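Side-chain contacts in formimidoylglutamase (Bacillus subtilis, PDB 3M1R), which catalyses the manganese-dependent hydrolysis of N-formimidoyl-L-glutamate to L-glutamate and formamide, a step of histidine degradation: residues 33-38 with 86-91; 61-66 with 291-296; 102-107 with 133-138; 174-179 with 201-206; 249-254 with 260-265. One frame throughout, in Å; residues are numbered along the deposited sequence.

Interaction 1: residues 33-38 with 86-91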
# COMPACT_ATOMS: atom_id res chain seq x y z
N ASP D 33 5.28 -14.80 -35.47
CA ASP D 33 5.24 -16.14 -36.03
C ASP D 33 6.61 -16.28 -36.67
O ASP D 33 7.39 -15.33 -36.66
CB ASP D 33 4.11 -16.27 -37.05
CG ASP D 33 3.35 -17.56 -36.89
OD1 ASP D 33 2.29 -17.55 -36.24
OD2 ASP D 33 3.81 -18.59 -37.42
N GLY D 34 6.94 -17.44 -37.23
CA GLY D 34 8.31 -17.69 -37.66
C GLY D 34 8.98 -16.71 -38.62
O GLY D 34 10.18 -16.81 -38.86
N GLN D 35 8.21 -15.76 -39.15
CA GLN D 35 8.68 -14.92 -40.26
C GLN D 35 10.02 -14.20 -40.04
O GLN D 35 10.50 -14.08 -38.92
CB GLN D 35 7.59 -13.93 -40.70
CG GLN D 35 7.11 -13.00 -39.61
CD GLN D 35 5.75 -13.40 -39.05
OE1 GLN D 35 5.64 -14.34 -38.28
NE2 GLN D 35 4.72 -12.66 -39.42
N ASP D 36 10.60 -13.73 -41.14
CA ASP D 36 11.96 -13.17 -41.13
C ASP D 36 12.09 -11.86 -40.37
O ASP D 36 11.40 -10.88 -40.66
CB ASP D 36 12.47 -12.99 -42.56
CG ASP D 36 13.77 -13.74 -42.80
OD1 ASP D 36 14.65 -13.71 -41.91
OD2 ASP D 36 13.90 -14.36 -43.88
N ILE D 37 13.01 -11.84 -39.41
CA ILE D 37 13.19 -10.68 -38.55
C ILE D 37 14.18 -9.70 -39.16
O ILE D 37 15.34 -10.02 -39.38
CB ILE D 37 13.69 -11.08 -37.15
CG1 ILE D 37 12.86 -12.25 -36.62
CG2 ILE D 37 13.62 -9.90 -36.21
CD1 ILE D 37 13.49 -12.92 -35.43
N LYS D 38 13.70 -8.50 -39.43
CA LYS D 38 14.53 -7.45 -39.95
C LYS D 38 14.50 -6.31 -38.94
O LYS D 38 13.45 -5.73 -38.68
CB LYS D 38 13.99 -6.98 -41.30
CG LYS D 38 13.64 -8.13 -42.25
CD LYS D 38 12.61 -7.70 -43.29
CE LYS D 38 11.18 -7.73 -42.75
NZ LYS D 38 10.96 -6.84 -41.56
N LEU D 86 6.58 -2.80 -38.55
CA LEU D 86 6.03 -3.38 -37.33
C LEU D 86 7.19 -3.90 -36.51
O LEU D 86 8.30 -4.07 -37.02
CB LEU D 86 5.04 -4.50 -37.65
CG LEU D 86 5.54 -5.71 -38.44
CD1 LEU D 86 6.53 -6.50 -37.63
CD2 LEU D 86 4.38 -6.61 -38.87
N LEU D 87 6.93 -4.15 -35.23
CA LEU D 87 7.95 -4.64 -34.32
C LEU D 87 7.49 -5.98 -33.79
O LEU D 87 6.45 -6.07 -33.15
CB LEU D 87 8.10 -3.66 -33.17
CG LEU D 87 9.22 -3.84 -32.16
CD1 LEU D 87 10.57 -3.57 -32.81
CD2 LEU D 87 8.97 -2.91 -30.98
N TYR D 88 8.26 -7.04 -34.04
CA TYR D 88 7.89 -8.36 -33.52
C TYR D 88 8.16 -8.51 -32.03
O TYR D 88 9.11 -7.96 -31.48
CB TYR D 88 8.57 -9.49 -34.30
CG TYR D 88 7.99 -9.71 -35.68
CD1 TYR D 88 6.68 -10.16 -35.85
CD2 TYR D 88 8.75 -9.48 -36.82
CE1 TYR D 88 6.16 -10.35 -37.11
CE2 TYR D 88 8.24 -9.67 -38.09
CZ TYR D 88 6.94 -10.11 -38.23
OH TYR D 88 6.43 -10.30 -39.50
N ASP D 89 7.29 -9.26 -31.38
CA ASP D 89 7.53 -9.73 -30.04
C ASP D 89 7.80 -11.22 -30.19
O ASP D 89 6.89 -12.00 -30.46
CB ASP D 89 6.30 -9.50 -29.16
CG ASP D 89 6.57 -9.75 -27.69
OD1 ASP D 89 7.53 -10.49 -27.37
OD2 ASP D 89 5.82 -9.19 -26.87
N LEU D 90 9.05 -11.61 -30.01
CA LEU D 90 9.46 -12.98 -30.26
C LEU D 90 8.90 -13.96 -29.23
O LEU D 90 8.78 -15.16 -29.50
CB LEU D 90 10.98 -13.08 -30.32
CG LEU D 90 11.66 -12.10 -31.28
CD1 LEU D 90 13.10 -12.53 -31.50
CD2 LEU D 90 10.90 -12.03 -32.59
N GLY D 91 8.56 -13.43 -28.05
CA GLY D 91 8.11 -14.25 -26.95
C GLY D 91 9.02 -14.10 -25.74
O GLY D 91 9.79 -13.14 -25.65

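Interaction 2: residues 61-66 with 291-296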
# COMPACT_ATOMS: atom_id res chain seq x y z
N PRO D 61 9.31 -8.13 -17.67
CA PRO D 61 9.03 -8.11 -19.11
C PRO D 61 7.54 -7.85 -19.39
O PRO D 61 7.21 -7.10 -20.30
CB PRO D 61 9.46 -9.51 -19.58
CG PRO D 61 10.50 -9.93 -18.60
CD PRO D 61 10.05 -9.33 -17.26
N GLY D 62 6.66 -8.43 -18.58
CA GLY D 62 5.24 -8.17 -18.70
C GLY D 62 4.88 -6.69 -18.48
O GLY D 62 4.10 -6.13 -19.25
N THR D 63 5.45 -6.07 -17.44
CA THR D 63 5.09 -4.69 -17.11
C THR D 63 5.76 -3.69 -18.03
O THR D 63 5.17 -2.67 -18.35
CB THR D 63 5.34 -4.32 -15.64
OG1 THR D 63 6.75 -4.41 -15.33
CG2 THR D 63 4.54 -5.26 -14.73
N ILE D 64 6.99 -3.96 -18.44
CA ILE D 64 7.63 -3.09 -19.43
C ILE D 64 6.87 -3.16 -20.76
O ILE D 64 6.71 -2.16 -21.44
CB ILE D 64 9.12 -3.40 -19.65
CG1 ILE D 64 9.91 -3.19 -18.34
CG2 ILE D 64 9.70 -2.53 -20.80
CD1 ILE D 64 11.34 -3.77 -18.34
N ARG D 65 6.40 -4.35 -21.13
CA ARG D 65 5.64 -4.46 -22.40
C ARG D 65 4.37 -3.64 -22.29
O ARG D 65 3.99 -2.95 -23.22
CB ARG D 65 5.25 -5.91 -22.72
CG ARG D 65 6.37 -6.81 -23.30
CD ARG D 65 5.80 -8.20 -23.62
NE ARG D 65 6.71 -9.05 -24.38
CZ ARG D 65 7.50 -9.98 -23.84
NH1 ARG D 65 7.49 -10.19 -22.53
NH2 ARG D 65 8.30 -10.69 -24.62
N GLN D 66 3.73 -3.69 -21.13
CA GLN D 66 2.48 -3.01 -20.95
C GLN D 66 2.70 -1.50 -21.04
O GLN D 66 1.91 -0.80 -21.68
CB GLN D 66 1.85 -3.40 -19.62
CG GLN D 66 0.34 -3.50 -19.64
CD GLN D 66 -0.24 -3.71 -18.24
OE1 GLN D 66 0.48 -4.01 -17.29
NE2 GLN D 66 -1.56 -3.54 -18.12
N VAL D 291 14.71 -4.09 -13.27
CA VAL D 291 13.41 -3.53 -12.93
C VAL D 291 12.61 -4.51 -12.08
O VAL D 291 12.44 -5.67 -12.45
CB VAL D 291 12.62 -3.16 -14.19
CG1 VAL D 291 11.21 -2.70 -13.84
CG2 VAL D 291 13.38 -2.10 -14.97
N ASP D 292 12.10 -4.06 -10.93
CA ASP D 292 11.29 -4.94 -10.10
C ASP D 292 9.91 -4.32 -9.83
O ASP D 292 9.73 -3.49 -8.95
CB ASP D 292 12.03 -5.28 -8.79
CG ASP D 292 11.31 -6.35 -7.95
OD1 ASP D 292 10.12 -6.64 -8.21
OD2 ASP D 292 11.95 -6.91 -7.02
N PRO D 293 8.92 -4.73 -10.61
CA PRO D 293 7.56 -4.21 -10.49
C PRO D 293 6.99 -4.35 -9.08
O PRO D 293 6.17 -3.51 -8.71
CB PRO D 293 6.76 -5.10 -11.44
CG PRO D 293 7.76 -5.68 -12.37
CD PRO D 293 9.02 -5.80 -11.62
N THR D 294 7.36 -5.39 -8.31
CA THR D 294 6.79 -5.58 -6.96
C THR D 294 7.36 -4.57 -5.98
O THR D 294 6.85 -4.41 -4.88
CB THR D 294 7.05 -7.01 -6.40
OG1 THR D 294 8.46 -7.19 -6.17
CG2 THR D 294 6.58 -8.05 -7.36
N LEU D 295 8.43 -3.90 -6.37
CA LEU D 295 9.03 -2.91 -5.49
C LEU D 295 8.68 -1.48 -5.97
O LEU D 295 9.06 -0.50 -5.32
CB LEU D 295 10.55 -3.08 -5.51
CG LEU D 295 11.33 -3.84 -4.45
CD1 LEU D 295 10.44 -4.62 -3.47
CD2 LEU D 295 12.35 -4.73 -5.12
N ASP D 296 7.95 -1.37 -7.09
CA ASP D 296 7.81 -0.08 -7.78
C ASP D 296 6.69 0.79 -7.20
O ASP D 296 5.76 0.28 -6.58
CB ASP D 296 7.56 -0.29 -9.28
CG ASP D 296 8.07 0.88 -10.16
OD1 ASP D 296 8.72 1.82 -9.62
OD2 ASP D 296 7.85 0.83 -11.40

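Interaction 3: residues 102-107 with 133-138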
# COMPACT_ATOMS: atom_id res chain seq x y z
N LYS D 102 20.37 -24.10 -15.71
CA LYS D 102 19.60 -24.56 -16.84
C LYS D 102 19.00 -23.35 -17.54
O LYS D 102 19.02 -23.25 -18.77
CB LYS D 102 18.49 -25.49 -16.35
CG LYS D 102 18.09 -26.55 -17.34
CD LYS D 102 17.16 -27.57 -16.69
CE LYS D 102 17.81 -28.25 -15.49
NZ LYS D 102 18.92 -29.17 -15.87
N SER D 103 18.46 -22.43 -16.74
CA SER D 103 17.87 -21.20 -17.26
C SER D 103 18.84 -20.41 -18.14
O SER D 103 18.47 -19.92 -19.22
CB SER D 103 17.38 -20.33 -16.10
OG SER D 103 16.15 -20.80 -15.59
N HIS D 104 20.07 -20.29 -17.67
CA HIS D 104 21.10 -19.60 -18.43
C HIS D 104 21.38 -20.27 -19.77
O HIS D 104 21.56 -19.57 -20.78
CB HIS D 104 22.38 -19.45 -17.62
CG HIS D 104 22.37 -18.25 -16.73
ND1 HIS D 104 22.71 -16.99 -17.18
CD2 HIS D 104 22.05 -18.11 -15.42
CE1 HIS D 104 22.59 -16.13 -16.18
NE2 HIS D 104 22.19 -16.78 -15.10
N HIS D 105 21.41 -21.59 -19.79
CA HIS D 105 21.60 -22.30 -21.06
C HIS D 105 20.43 -22.06 -22.02
O HIS D 105 20.64 -21.86 -23.22
CB HIS D 105 21.81 -23.79 -20.84
CG HIS D 105 23.15 -24.12 -20.25
ND1 HIS D 105 23.31 -24.64 -18.99
CD2 HIS D 105 24.40 -23.99 -20.76
CE1 HIS D 105 24.59 -24.82 -18.74
NE2 HIS D 105 25.28 -24.43 -19.80
N HIS D 106 19.21 -22.06 -21.49
CA HIS D 106 18.06 -21.69 -22.31
C HIS D 106 18.34 -20.37 -23.01
O HIS D 106 18.17 -20.23 -24.22
CB HIS D 106 16.81 -21.55 -21.45
CG HIS D 106 16.31 -22.83 -20.90
ND1 HIS D 106 16.87 -24.06 -21.21
CD2 HIS D 106 15.28 -23.10 -20.06
CE1 HIS D 106 16.22 -25.01 -20.59
NE2 HIS D 106 15.25 -24.46 -19.88
N ILE D 107 18.80 -19.39 -22.22
CA ILE D 107 19.04 -18.05 -22.73
C ILE D 107 20.11 -18.04 -23.80
O ILE D 107 19.91 -17.49 -24.88
CB ILE D 107 19.44 -17.08 -21.61
CG1 ILE D 107 18.34 -17.06 -20.53
CG2 ILE D 107 19.71 -15.70 -22.18
CD1 ILE D 107 18.68 -16.26 -19.27
N SER D 133 22.94 -11.06 -18.27
CA SER D 133 23.90 -10.39 -19.15
C SER D 133 25.04 -11.29 -19.57
O SER D 133 25.69 -11.07 -20.61
CB SER D 133 24.44 -9.11 -18.51
OG SER D 133 23.40 -8.17 -18.32
N TYR D 134 25.30 -12.33 -18.79
CA TYR D 134 26.31 -13.28 -19.20
C TYR D 134 25.86 -14.02 -20.45
O TYR D 134 26.58 -14.05 -21.45
CB TYR D 134 26.63 -14.28 -18.10
CG TYR D 134 27.43 -15.44 -18.61
CD1 TYR D 134 28.82 -15.36 -18.69
CD2 TYR D 134 26.82 -16.62 -19.01
CE1 TYR D 134 29.57 -16.42 -19.15
CE2 TYR D 134 27.57 -17.70 -19.47
CZ TYR D 134 28.94 -17.59 -19.55
OH TYR D 134 29.69 -18.64 -20.01
N SER D 135 24.68 -14.62 -20.39
CA SER D 135 24.20 -15.42 -21.52
C SER D 135 23.89 -14.59 -22.79
O SER D 135 24.16 -15.04 -23.91
CB SER D 135 22.99 -16.28 -21.12
OG SER D 135 23.33 -17.23 -20.13
N THR D 136 23.34 -13.40 -22.63
CA THR D 136 22.95 -12.60 -23.79
C THR D 136 24.18 -12.13 -24.56
O THR D 136 24.30 -12.37 -25.75
CB THR D 136 22.11 -11.40 -23.38
OG1 THR D 136 22.72 -10.76 -22.26
CG2 THR D 136 20.73 -11.85 -22.99
N ILE D 137 25.10 -11.47 -23.85
CA ILE D 137 26.36 -11.01 -24.42
C ILE D 137 27.20 -12.12 -25.04
O ILE D 137 27.72 -11.97 -26.14
CB ILE D 137 27.17 -10.23 -23.38
CG1 ILE D 137 26.43 -8.95 -23.03
CG2 ILE D 137 28.54 -9.92 -23.91
CD1 ILE D 137 27.05 -8.17 -21.90
N LYS D 138 27.32 -13.25 -24.35
CA LYS D 138 28.05 -14.38 -24.91
C LYS D 138 27.47 -14.79 -26.28
O LYS D 138 28.22 -15.18 -27.17
CB LYS D 138 28.00 -15.55 -23.94
CG LYS D 138 28.69 -16.83 -24.39
CD LYS D 138 28.76 -17.79 -23.19
CE LYS D 138 28.65 -19.26 -23.59
NZ LYS D 138 28.16 -20.08 -22.44

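Interaction 4: residues 174-179 with 201-206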
# COMPACT_ATOMS: atom_id res chain seq x y z
N ARG D 174 32.28 -13.37 -15.04
CA ARG D 174 32.18 -14.54 -15.89
C ARG D 174 32.61 -14.19 -17.30
O ARG D 174 33.38 -14.92 -17.91
CB ARG D 174 30.76 -15.11 -15.88
CG ARG D 174 30.54 -16.17 -14.80
CD ARG D 174 29.15 -16.79 -14.89
NE ARG D 174 29.12 -18.11 -14.27
CZ ARG D 174 29.46 -19.24 -14.88
NH1 ARG D 174 29.86 -19.21 -16.15
NH2 ARG D 174 29.40 -20.39 -14.23
N LEU D 175 32.12 -13.06 -17.82
CA LEU D 175 32.49 -12.63 -19.16
C LEU D 175 33.99 -12.38 -19.26
O LEU D 175 34.65 -12.94 -20.13
CB LEU D 175 31.68 -11.40 -19.59
CG LEU D 175 30.18 -11.64 -19.81
CD1 LEU D 175 29.40 -10.34 -19.65
CD2 LEU D 175 29.90 -12.28 -21.16
N LEU D 176 34.54 -11.55 -18.37
CA LEU D 176 35.98 -11.26 -18.38
C LEU D 176 36.87 -12.50 -18.22
O LEU D 176 37.80 -12.74 -19.01
CB LEU D 176 36.34 -10.23 -17.30
CG LEU D 176 36.37 -8.76 -17.69
CD1 LEU D 176 36.11 -8.59 -19.17
CD2 LEU D 176 35.36 -7.98 -16.91
N ASP D 177 36.58 -13.29 -17.19
CA ASP D 177 37.37 -14.48 -16.91
C ASP D 177 37.41 -15.44 -18.10
O ASP D 177 38.45 -16.00 -18.43
CB ASP D 177 36.85 -15.21 -15.66
CG ASP D 177 37.27 -14.52 -14.36
OD1 ASP D 177 38.17 -13.65 -14.40
OD2 ASP D 177 36.72 -14.86 -13.28
N GLU D 178 36.26 -15.59 -18.77
CA GLU D 178 36.14 -16.58 -19.83
C GLU D 178 36.58 -16.02 -21.18
O GLU D 178 36.61 -16.73 -22.18
CB GLU D 178 34.71 -17.12 -19.89
CG GLU D 178 34.32 -17.86 -18.62
CD GLU D 178 32.86 -18.27 -18.59
OE1 GLU D 178 32.23 -18.31 -19.67
OE2 GLU D 178 32.35 -18.57 -17.49
N GLU D 179 36.93 -14.73 -21.18
CA GLU D 179 37.42 -14.02 -22.36
C GLU D 179 36.38 -13.88 -23.45
O GLU D 179 36.71 -13.83 -24.64
CB GLU D 179 38.67 -14.70 -22.90
CG GLU D 179 39.71 -14.96 -21.85
CD GLU D 179 41.00 -15.44 -22.46
OE1 GLU D 179 41.34 -16.63 -22.25
OE2 GLU D 179 41.67 -14.64 -23.15
N GLU D 201 36.53 -3.33 -7.42
CA GLU D 201 37.06 -2.20 -8.17
C GLU D 201 38.45 -2.57 -8.66
O GLU D 201 38.81 -2.31 -9.81
CB GLU D 201 37.13 -0.95 -7.30
CG GLU D 201 37.67 0.28 -7.99
CD GLU D 201 38.04 1.37 -7.00
OE1 GLU D 201 37.31 2.37 -6.91
OE2 GLU D 201 39.06 1.23 -6.30
N ALA D 202 39.24 -3.19 -7.78
CA ALA D 202 40.58 -3.62 -8.17
C ALA D 202 40.50 -4.63 -9.32
O ALA D 202 41.31 -4.59 -10.24
CB ALA D 202 41.34 -4.23 -6.98
N TYR D 203 39.53 -5.53 -9.25
CA TYR D 203 39.43 -6.58 -10.26
C TYR D 203 39.10 -6.01 -11.64
O TYR D 203 39.55 -6.53 -12.65
CB TYR D 203 38.39 -7.62 -9.87
CG TYR D 203 38.08 -8.57 -10.99
CD1 TYR D 203 38.68 -9.83 -11.05
CD2 TYR D 203 37.20 -8.22 -12.01
CE1 TYR D 203 38.40 -10.71 -12.09
CE2 TYR D 203 36.92 -9.08 -13.06
CZ TYR D 203 37.52 -10.32 -13.09
OH TYR D 203 37.24 -11.19 -14.12
N ALA D 204 38.31 -4.94 -11.67
CA ALA D 204 37.95 -4.29 -12.93
C ALA D 204 39.12 -3.48 -13.48
O ALA D 204 39.24 -3.30 -14.69
CB ALA D 204 36.72 -3.40 -12.75
N LYS D 205 39.97 -3.00 -12.60
CA LYS D 205 41.13 -2.24 -13.03
C LYS D 205 42.20 -3.15 -13.61
O LYS D 205 42.79 -2.86 -14.64
CB LYS D 205 41.69 -1.38 -11.89
CG LYS D 205 40.75 -0.23 -11.51
CD LYS D 205 41.44 0.79 -10.63
CE LYS D 205 40.55 2.00 -10.38
NZ LYS D 205 41.27 3.06 -9.61
N LYS D 206 42.43 -4.28 -12.94
CA LYS D 206 43.39 -5.27 -13.42
C LYS D 206 43.06 -5.58 -14.87
O LYS D 206 43.94 -5.67 -15.73
CB LYS D 206 43.27 -6.54 -12.58
CG LYS D 206 44.57 -7.29 -12.37
CD LYS D 206 45.22 -6.92 -11.03
CE LYS D 206 44.31 -7.23 -9.84
NZ LYS D 206 44.96 -6.96 -8.51

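Interaction 5: residues 249-254 with 260-265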
# COMPACT_ATOMS: atom_id res chain seq x y z
N LEU D 249 20.00 4.53 -12.21
CA LEU D 249 19.17 5.70 -11.98
C LEU D 249 19.04 5.96 -10.50
O LEU D 249 19.07 5.03 -9.70
CB LEU D 249 17.76 5.52 -12.57
CG LEU D 249 17.68 5.47 -14.09
CD1 LEU D 249 16.35 4.86 -14.53
CD2 LEU D 249 17.88 6.87 -14.71
N ASP D 250 18.88 7.23 -10.15
CA ASP D 250 18.66 7.67 -8.79
C ASP D 250 17.36 7.10 -8.25
O ASP D 250 16.36 6.99 -8.98
CB ASP D 250 18.60 9.19 -8.76
CG ASP D 250 18.58 9.75 -7.35
OD1 ASP D 250 19.67 9.95 -6.77
OD2 ASP D 250 17.48 9.99 -6.83
N GLN D 251 17.35 6.78 -6.96
CA GLN D 251 16.16 6.15 -6.38
C GLN D 251 14.90 6.97 -6.62
O GLN D 251 13.82 6.41 -6.81
CB GLN D 251 16.33 5.80 -4.89
CG GLN D 251 16.65 6.95 -3.97
CD GLN D 251 16.88 6.48 -2.54
OE1 GLN D 251 16.95 5.29 -2.28
NE2 GLN D 251 16.99 7.42 -1.62
N SER D 252 15.02 8.29 -6.66
CA SER D 252 13.82 9.11 -6.88
C SER D 252 13.22 8.92 -8.28
O SER D 252 12.03 9.16 -8.48
CB SER D 252 14.06 10.59 -6.55
OG SER D 252 15.05 11.16 -7.40
N HIS D 253 14.04 8.48 -9.24
CA HIS D 253 13.61 8.27 -10.63
C HIS D 253 13.30 6.80 -10.94
O HIS D 253 12.53 6.52 -11.86
CB HIS D 253 14.67 8.79 -11.63
CG HIS D 253 14.73 10.28 -11.73
ND1 HIS D 253 14.62 10.96 -12.93
CD2 HIS D 253 14.85 11.23 -10.77
CE1 HIS D 253 14.68 12.26 -12.70
NE2 HIS D 253 14.82 12.45 -11.40
N ALA D 254 13.90 5.88 -10.19
CA ALA D 254 13.60 4.45 -10.33
C ALA D 254 13.43 3.76 -8.98
O ALA D 254 14.32 3.04 -8.55
CB ALA D 254 14.70 3.76 -11.14
N ILE D 260 18.33 0.32 -4.55
CA ILE D 260 18.12 1.77 -4.66
C ILE D 260 19.04 2.53 -3.70
O ILE D 260 19.45 2.00 -2.67
CB ILE D 260 16.66 2.19 -4.32
CG1 ILE D 260 16.25 1.63 -2.96
CG2 ILE D 260 15.68 1.75 -5.40
CD1 ILE D 260 14.87 2.08 -2.53
N GLY D 261 19.32 3.78 -4.06
CA GLY D 261 20.06 4.70 -3.24
C GLY D 261 20.12 6.04 -3.96
O GLY D 261 19.81 6.13 -5.15
N PRO D 262 20.54 7.09 -3.24
CA PRO D 262 20.71 8.42 -3.82
C PRO D 262 22.02 8.52 -4.60
O PRO D 262 22.87 7.64 -4.49
CB PRO D 262 20.76 9.31 -2.57
CG PRO D 262 21.50 8.44 -1.58
CD PRO D 262 20.99 7.03 -1.84
N GLY D 263 22.16 9.57 -5.40
CA GLY D 263 23.39 9.84 -6.13
C GLY D 263 23.51 9.24 -7.51
O GLY D 263 24.61 9.01 -8.00
N GLY D 264 22.38 8.99 -8.17
CA GLY D 264 22.40 8.34 -9.47
C GLY D 264 21.96 9.21 -10.63
O GLY D 264 21.70 10.40 -10.48
N LEU D 265 21.89 8.60 -11.81
CA LEU D 265 21.48 9.29 -13.02
C LEU D 265 20.00 9.70 -12.95
O LEU D 265 19.20 9.08 -12.24
CB LEU D 265 21.67 8.38 -14.23
CG LEU D 265 23.05 8.12 -14.82
CD1 LEU D 265 22.86 7.34 -16.13
CD2 LEU D 265 23.77 9.45 -15.10
O HOH W 1 19.46 3.85 -6.91

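Interaction 1: residues 33-38 with 86-91
Tyr88 reaches out of strand 87-93 and meets the side chain of Gln35 on a slant, the amide and ring planes standing 59° apart. The phenol end of the ring does the touching: Tyr88 CZ lies 3.6 Å from Gln35 CD. Finer detail at this spot is doubtful, because the amide is probably modelled the wrong way round and the glutamine methylene sits too near the hydroxyl. The glutamine turns to the ring through a bend at its second torsion (chi2 -103°). Backbone adds a lighter touch, with Asp36 O 4.2 Å from Tyr88 CE2 and again oblique to the ring. One face of Tyr88 is covered from its own segment, where Leu86 CD1 sits 3.5 Å above the plane, over the centre, while Trp32 meets the ring edge-to-face. In the parallel sheet of this arginase-family fold, strand 87-93 lies between 29-31 and 39-45, and loop 33-38 belongs to the connection that joins those two flanking strands. Were Tyr88 cut back to an alanine, a gap would probably open between strand and loop, leaving Leu86 CD1 and the Gln35 chain without the ring they lean on. Deeper in, Ile37 and Leu90 come tip to tip, Ile37 CD1 being 3.9 Å from Leu90 CD2. The near-extended end of the isoleucine (chi2 166°) carries that methyl forward, and Trp32 and Trp121 pack against both residues. Asp89, between Tyr88 and Leu90 in sequence, makes an Asx turn, its OD1 accepting from Gly91 N at 3.2 Å, while its OD2 forms a salt bridge with Arg65.

Interaction 2: residues 61-66 with 291-296
Thr63 and Pro293 carry most of this contact by van der Waals packing, the threonine branches meeting the proline ring obliquely. Thr63 OG1 comes to 3.4 Å from Pro293 CG, and Thr63 CG2 lies 4.0 Å from Pro293 CB, so both branches bear on the same edge of the pyrrolidine. A second, looser apolar touch joins Ile64 CD1 to Val291 CG2 at 4.3 Å.

The polar work is done beside the packing. With Thr63 OG1 placed between the backbone N and the carbonyl carbon (chi1 63°), the hydroxyl brushes the proline while hydrogen-bonding to Ser302 OG. A valine here would put a methyl where the hydroxyl is and would probably leave Ser302 without this mate. On the loop, Asp292 OD1 takes two bonds from one face of its carboxylate plane, from Thr294 N at 3.0 Å and from Thr294 OG1 at 2.7 Å. The first makes an Asx turn, and Asp292 OD2 is held by Gly56 N, which probably helps to hold the bend of the loop.

The Val291 side chain is about 8 Å from that of Asp245, a ligand of the two calcium ions in this crystal. Segment 291-296 leads from strand 283-289 to helix 300-318, and Ile64 of helix 60-69 also packs on Ala305 and Leu309 of that helix and on Leu126 of strand 121-127.

Interaction 3: residues 102-107 with 133-138
His104 and Ser135 join two neighbouring helices on one flank of the parallel sheet of the arginase fold. The short segments 102-107 and 133-138 run in nearly the same direction, 25° apart, with their axes 8.8 Å apart at closest approach.

A side-chain hydrogen bond links the helices. His104 ND1 and Ser135 OG are 3.0 Å apart at 153°, and either may be the donor. The hydroxyl comes at the edge of the imidazole, in its plane, and this should resist rotation of the buried ring. Ser135 OG gets there by lying beside its own backbone N, opposite the carbonyl carbon (chi1 -64°).

Apolar contact fills in one turn along. Ile107 CG2 touches Thr136 CG2 crosswise at 4.1 Å, while the threonine hydroxyl is turned to other partners, bonding Glu287 and the carbonyl of Ile132. The side chain of Thr136 is about 8 Å from that of Asn130, a ligand of a bound calcium ion.

Within the second helix, Lys138 NZ donates to Tyr134 OH at 3.2 Å. Across the contact, Ile107 CG2 presses on Ser135 CB at 3.5 Å, tighter than usual for two carbons.

Interaction 4: residues 174-179 with 201-206
The ring of Tyr203 comes at segment 174-179 with its hydroxyl end leading, and Asp177 OD1 sits at the ring's edge, in its plane. Leu176 CD2 is also near the ring plane, at the edge, 4.3 Å from Tyr203 CE2. Two further groups attend the ring from outside the segments: His207 stacks with it, and Arg173 makes a cation-pi contact. The carboxylate of Asp177 stands almost upright to the ring, their planes 79° apart.

Between these flat groups runs a short hydrogen bond, Tyr203 OH donating to Asp177 OD1 at 2.6 Å. The hydroxyl approaches from well above the carboxylate plane, 63° out of it. Tyr203 reaches this far because its ring is swung opposite the backbone N (chi1 170°), which sends the ring away from its own helix. The same hydroxyl rests on the CB methylene of Leu176, with 3.4 Å from Tyr203 OH to Leu176 CB.

On the first helix a salt bridge, Arg174 NH1 to Glu178 OE2 at 2.9 Å, spans one turn. A Schellman motif then closes the helix: Glu179 takes a positive phi and its N bonds back to Leu176 O at 3.1 Å.

Helix 171-178 packs through Leu175 on helix 133-141. Helix 198-206 follows strand 186-191 and lays Ala204 on Ile211 of strand 210-213, the outermost strand at this end of the chain's sheet, so the contact joins two helices toward that end.

Interaction 5: residues 249-254 with 260-265
Asp250 OD1 receives Gly264 N at 3.2 Å, an almost straight bond (175°) made to the anti lone pair, and a weak second one from Gly263 N. The two segments are arms of one buried loop after strand 239-245, in the arginase-family fold a strand end that carries metal ligands; the side chain of Ile260 is about 6 Å from that of Asp247, which binds a calcium ion here.

Backbone bonds draw the arms together. Asp250 N donates to Leu265 O at 2.8 Å beside a single beta bridge between Leu249 and Leu265, and Gln251 N reaches Gly261 O at 3.1 Å from above the carbonyl plane. Gly264 passes so close to Asp250 N that there is no room for a CB.

What positions the aspartate is its other oxygen: Asp250 OD2 accepts from Ser252 N at 3.0 Å, an Asx turn, and from Ser252 OG at 2.8 Å on the opposite face of the carboxylate plane. Farther out, the extended Gln251 side chain lies along Gly261 and Pro262, and its NE2 bonds to the carbonyl of Met300 of a third subunit. Between the arms a water accepts from Gly261 N at 2.9 Å and lies 3.1 Å from Leu249 O, to which it can donate.

The touching residues of interaction 3, and nearly all of those of interaction 5, are buried; interactions 1, 2 and 4 each mix buried with more open residues. Chemistry follows place. Interaction 5, a loop closing on itself near the metal site, relies on backbone and carboxylate bonds, whereas helix pairs 3 and 4 each have a side-chain hydrogen bond across, and 1 and 2 depend mainly on packing. Two pairs touch directly: the Asp89–Arg65 salt bridge joins interactions 1 and 2, and Tyr134 OH with Glu178 OE1 (2.6 Å, a probable hydrogen bond) joins 3 and 4. Interactions 2 and 5 both reach the third subunit, while 1 and 5 lie on opposite sides of the chain's centre.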